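Local coordinates for protein leucyl-trna synthetase (Plasmodium falciparum, PDB 5FOD) that is the editing domain of a cytosolic leucyl-tRNA synthetase, which probably deacylates wrongly charged tRNA(Leu) and is a target of antimalarial benzoxaboroles, at residues Arg30-Val35 with Gly60-Asp65. The protein carries 1 engineered substitution. Numbering follows the deposited sequence.
Sequences RSSQSV and GTFFTD. Residue 60 of segment 60-65 comes from a tag, linker or insertion.
Ser-32 touches two rings of the loop, Phe-62 through CB and Phe-63 through OG. The contact lies at the surface of the editing domain of a class I leucyl-tRNA synthetase. It packs the last turn of helix 18-35 against the loop that leads on to helix 71-77. Residues 40-59, between the two segments, are not modelled.

Ser-32 CB lies over one face of Phe-62 in a CH-pi contact, 3.9 Å from the ring centroid and 30° off the ring normal. It sits toward the attached end of the ring, with CB 3.5 Å from Phe-62 CG. Val-35, one helical turn on, meets the outer part of the same ring. Its CG2 is 3.8 Å from Phe-62 CE2 and approaches obliquely, and the two side chains cross at about a right angle. Lys-185 makes a cation-pi contact with Phe-62.

Phe-63 presents its edge to the helix. With CG between the backbone N and the carbonyl carbon (chi1 62°), the ring lies beside the helix and turns its CE2-CZ edge to Ser-32 and Gln-33. Gln-33 CG lies at this edge, 4.4 Å from Phe-63 CZ, a loose contact. The ring of Trp-78 packs edge-to-face with Phe-63.

The Ser-32 hydroxyl is buried beside carbon but has a polar partner in its own helix. With chi1 at 85°, OG turns back to hydrogen-bond Ile-29 O, one turn earlier. The same OG lies near the plane of the Phe-63 ring, 3.4 Å from Phe-63 CE2.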
ATOM      1  N   ARG A  30     -13.774 -19.299   0.972  1.00 25.39           N
ATOM      2  CA  ARG A  30     -14.088 -20.585   1.551  1.00 28.28           C
ATOM      3  C   ARG A  30     -13.998 -20.513   3.111  1.00 31.85           C
ATOM      4  O   ARG A  30     -14.835 -21.059   3.820  1.00 29.49           O
ATOM      5  CB  ARG A  30     -13.160 -21.661   1.000  1.00 29.03           C
ATOM      6  CG  ARG A  30     -13.563 -22.241  -0.352  1.00 30.02           C
ATOM      7  CD  ARG A  30     -12.799 -23.533  -0.686  1.00 27.14           C
ATOM      8  NE  ARG A  30     -11.390 -23.204  -0.789  1.00 27.29           N
ATOM      9  CZ  ARG A  30     -10.777 -22.773  -1.887  1.00 25.82           C
ATOM     10  NH1 ARG A  30     -11.405 -22.696  -3.048  1.00 24.01           N
ATOM     11  NH2 ARG A  30      -9.487 -22.473  -1.812  1.00 28.75           N
ATOM     12  N   SER A  31     -12.998 -19.833   3.640  1.00 29.18           N
ATOM     13  CA  SER A  31     -12.890 -19.738   5.103  1.00 30.99           C
ATOM     14  C   SER A  31     -14.088 -18.981   5.663  1.00 30.47           C
ATOM     15  O   SER A  31     -14.633 -19.353   6.703  1.00 31.65           O
ATOM     16  CB  SER A  31     -11.629 -18.997   5.488  1.00 32.38           C
ATOM     17  OG  SER A  31     -11.827 -17.633   5.115  1.00 35.90           O
ATOM     18  N   SER A  32     -14.520 -17.927   4.987  1.00 29.28           N
ATOM     19  CA  SER A  32     -15.596 -17.081   5.527  1.00 31.99           C
ATOM     20  C   SER A  32     -16.986 -17.751   5.418  1.00 35.80           C
ATOM     21  O   SER A  32     -17.814 -17.611   6.327  1.00 32.80           O
ATOM     22  CB  SER A  32     -15.581 -15.682   4.920  1.00 34.50           C
ATOM     23  OG  SER A  32     -16.262 -15.621   3.699  1.00 37.94           O
ATOM     24  N   GLN A  33     -17.207 -18.484   4.324  1.00 33.18           N
ATOM     25  CA  GLN A  33     -18.331 -19.418   4.190  1.00 36.32           C
ATOM     26  C   GLN A  33     -18.303 -20.503   5.262  1.00 36.83           C
ATOM     27  O   GLN A  33     -19.362 -20.918   5.755  1.00 38.68           O
ATOM     28  CB  GLN A  33     -18.369 -20.043   2.785  1.00 37.66           C
ATOM     29  CG  GLN A  33     -18.736 -19.058   1.684  1.00 41.04           C
ATOM     30  CD  GLN A  33     -18.693 -19.692   0.292  1.00 47.83           C
ATOM     31  OE1 GLN A  33     -17.743 -20.410  -0.063  1.00 55.59           O
ATOM     32  NE2 GLN A  33     -19.716 -19.431  -0.506  1.00 46.43           N
ATOM     33  N   SER A  34     -17.117 -20.950   5.653  1.00 33.23           N
ATOM     34  CA  SER A  34     -17.023 -21.956   6.716  1.00 38.24           C
ATOM     35  C   SER A  34     -17.368 -21.334   8.087  1.00 36.91           C
ATOM     36  O   SER A  34     -18.274 -21.829   8.791  1.00 33.25           O
ATOM     37  CB  SER A  34     -15.651 -22.648   6.734  1.00 38.82           C
ATOM     38  OG  SER A  34     -15.554 -23.599   7.797  1.00 41.01           O
ATOM     39  N   VAL A  35     -16.677 -20.255   8.462  1.00 38.41           N
ATOM     40  CA  VAL A  35     -16.953 -19.603   9.765  1.00 42.33           C
ATOM     41  C   VAL A  35     -18.436 -19.185   9.930  1.00 43.61           C
ATOM     42  O   VAL A  35     -18.984 -19.373  11.015  1.00 46.86           O
ATOM     43  CB  VAL A  35     -15.995 -18.418  10.134  1.00 45.03           C
ATOM     44  CG1 VAL A  35     -14.528 -18.848  10.120  1.00 44.60           C
ATOM     45  CG2 VAL A  35     -16.217 -17.210   9.249  1.00 47.23           C
ATOM     46  N   GLY A  60     -21.700 -11.245   9.156  1.00 62.07           N
ATOM     47  CA  GLY A  60     -21.814 -11.527   7.733  1.00 66.77           C
ATOM     48  C   GLY A  60     -21.053 -10.524   6.889  1.00 68.10           C
ATOM     49  O   GLY A  60     -21.441 -10.233   5.760  1.00 76.71           O
ATOM     50  N   THR A  61     -19.942 -10.026   7.424  1.00 70.06           N
ATOM     51  CA  THR A  61     -19.283  -8.817   6.909  1.00 65.10           C
ATOM     52  C   THR A  61     -18.080  -9.063   5.961  1.00 56.33           C
ATOM     53  O   THR A  61     -17.368  -8.095   5.608  1.00 55.94           O
ATOM     54  CB  THR A  61     -18.818  -7.951   8.105  1.00 67.28           C
ATOM     55  OG1 THR A  61     -17.964  -8.733   8.952  1.00 74.17           O
ATOM     56  CG2 THR A  61     -20.008  -7.461   8.930  1.00 69.95           C
ATOM     57  N   PHE A  62     -17.862 -10.316   5.527  1.00 44.69           N
ATOM     58  CA  PHE A  62     -16.629 -10.667   4.798  1.00 39.38           C
ATOM     59  C   PHE A  62     -16.670 -10.274   3.327  1.00 34.20           C
ATOM     60  O   PHE A  62     -15.684  -9.764   2.781  1.00 32.69           O
ATOM     61  CB  PHE A  62     -16.291 -12.143   4.953  1.00 38.80           C
ATOM     62  CG  PHE A  62     -15.745 -12.507   6.318  1.00 42.50           C
ATOM     63  CD1 PHE A  62     -14.402 -12.248   6.650  1.00 41.10           C
ATOM     64  CD2 PHE A  62     -16.558 -13.151   7.260  1.00 44.17           C
ATOM     65  CE1 PHE A  62     -13.914 -12.592   7.898  1.00 42.93           C
ATOM     66  CE2 PHE A  62     -16.064 -13.517   8.502  1.00 44.60           C
ATOM     67  CZ  PHE A  62     -14.745 -13.218   8.830  1.00 45.21           C
ATOM     68  N   PHE A  63     -17.819 -10.489   2.706  1.00 30.33           N
ATOM     69  CA  PHE A  63     -18.084 -10.009   1.358  1.00 30.00           C
ATOM     70  C   PHE A  63     -19.560  -9.681   1.170  1.00 29.56           C
ATOM     71  O   PHE A  63     -20.425 -10.333   1.769  1.00 31.09           O
ATOM     72  CB  PHE A  63     -17.600 -11.066   0.332  1.00 28.41           C
ATOM     73  CG  PHE A  63     -18.293 -12.403   0.418  1.00 27.86           C
ATOM     74  CD1 PHE A  63     -19.477 -12.633  -0.268  1.00 30.11           C
ATOM     75  CD2 PHE A  63     -17.729 -13.462   1.131  1.00 31.56           C
ATOM     76  CE1 PHE A  63     -20.114 -13.872  -0.225  1.00 30.54           C
ATOM     77  CE2 PHE A  63     -18.343 -14.708   1.177  1.00 31.54           C
ATOM     78  CZ  PHE A  63     -19.549 -14.917   0.492  1.00 33.12           C
ATOM     79  N   THR A  64     -19.851  -8.680   0.343  1.00 31.59           N
ATOM     80  CA  THR A  64     -21.233  -8.308   0.037  1.00 30.75           C
ATOM     81  C   THR A  64     -21.972  -9.509  -0.588  1.00 31.43           C
ATOM     82  O   THR A  64     -21.507 -10.101  -1.538  1.00 31.24           O
ATOM     83  CB  THR A  64     -21.287  -7.143  -0.918  1.00 32.54           C
ATOM     84  OG1 THR A  64     -20.542  -6.043  -0.392  1.00 29.69           O
ATOM     85  CG2 THR A  64     -22.761  -6.721  -1.202  1.00 31.46           C
ATOM     86  N   ASP A  65     -23.118  -9.893  -0.017  1.00 35.14           N
ATOM     87  CA  ASP A  65     -23.832 -11.073  -0.476  1.00 37.57           C
ATOM     88  C   ASP A  65     -24.460 -10.886  -1.849  1.00 31.24           C
ATOM     89  O   ASP A  65     -24.864  -9.794  -2.205  1.00 31.44           O
ATOM     90  CB  ASP A  65     -24.906 -11.520   0.523  1.00 43.85           C
ATOM     91  CG  ASP A  65     -24.369 -12.500   1.536  1.00 54.31           C
ATOM     92  OD1 ASP A  65     -23.888 -13.587   1.119  1.00 62.68           O
ATOM     93  OD2 ASP A  65     -24.402 -12.184   2.744  1.00 54.25           O
TER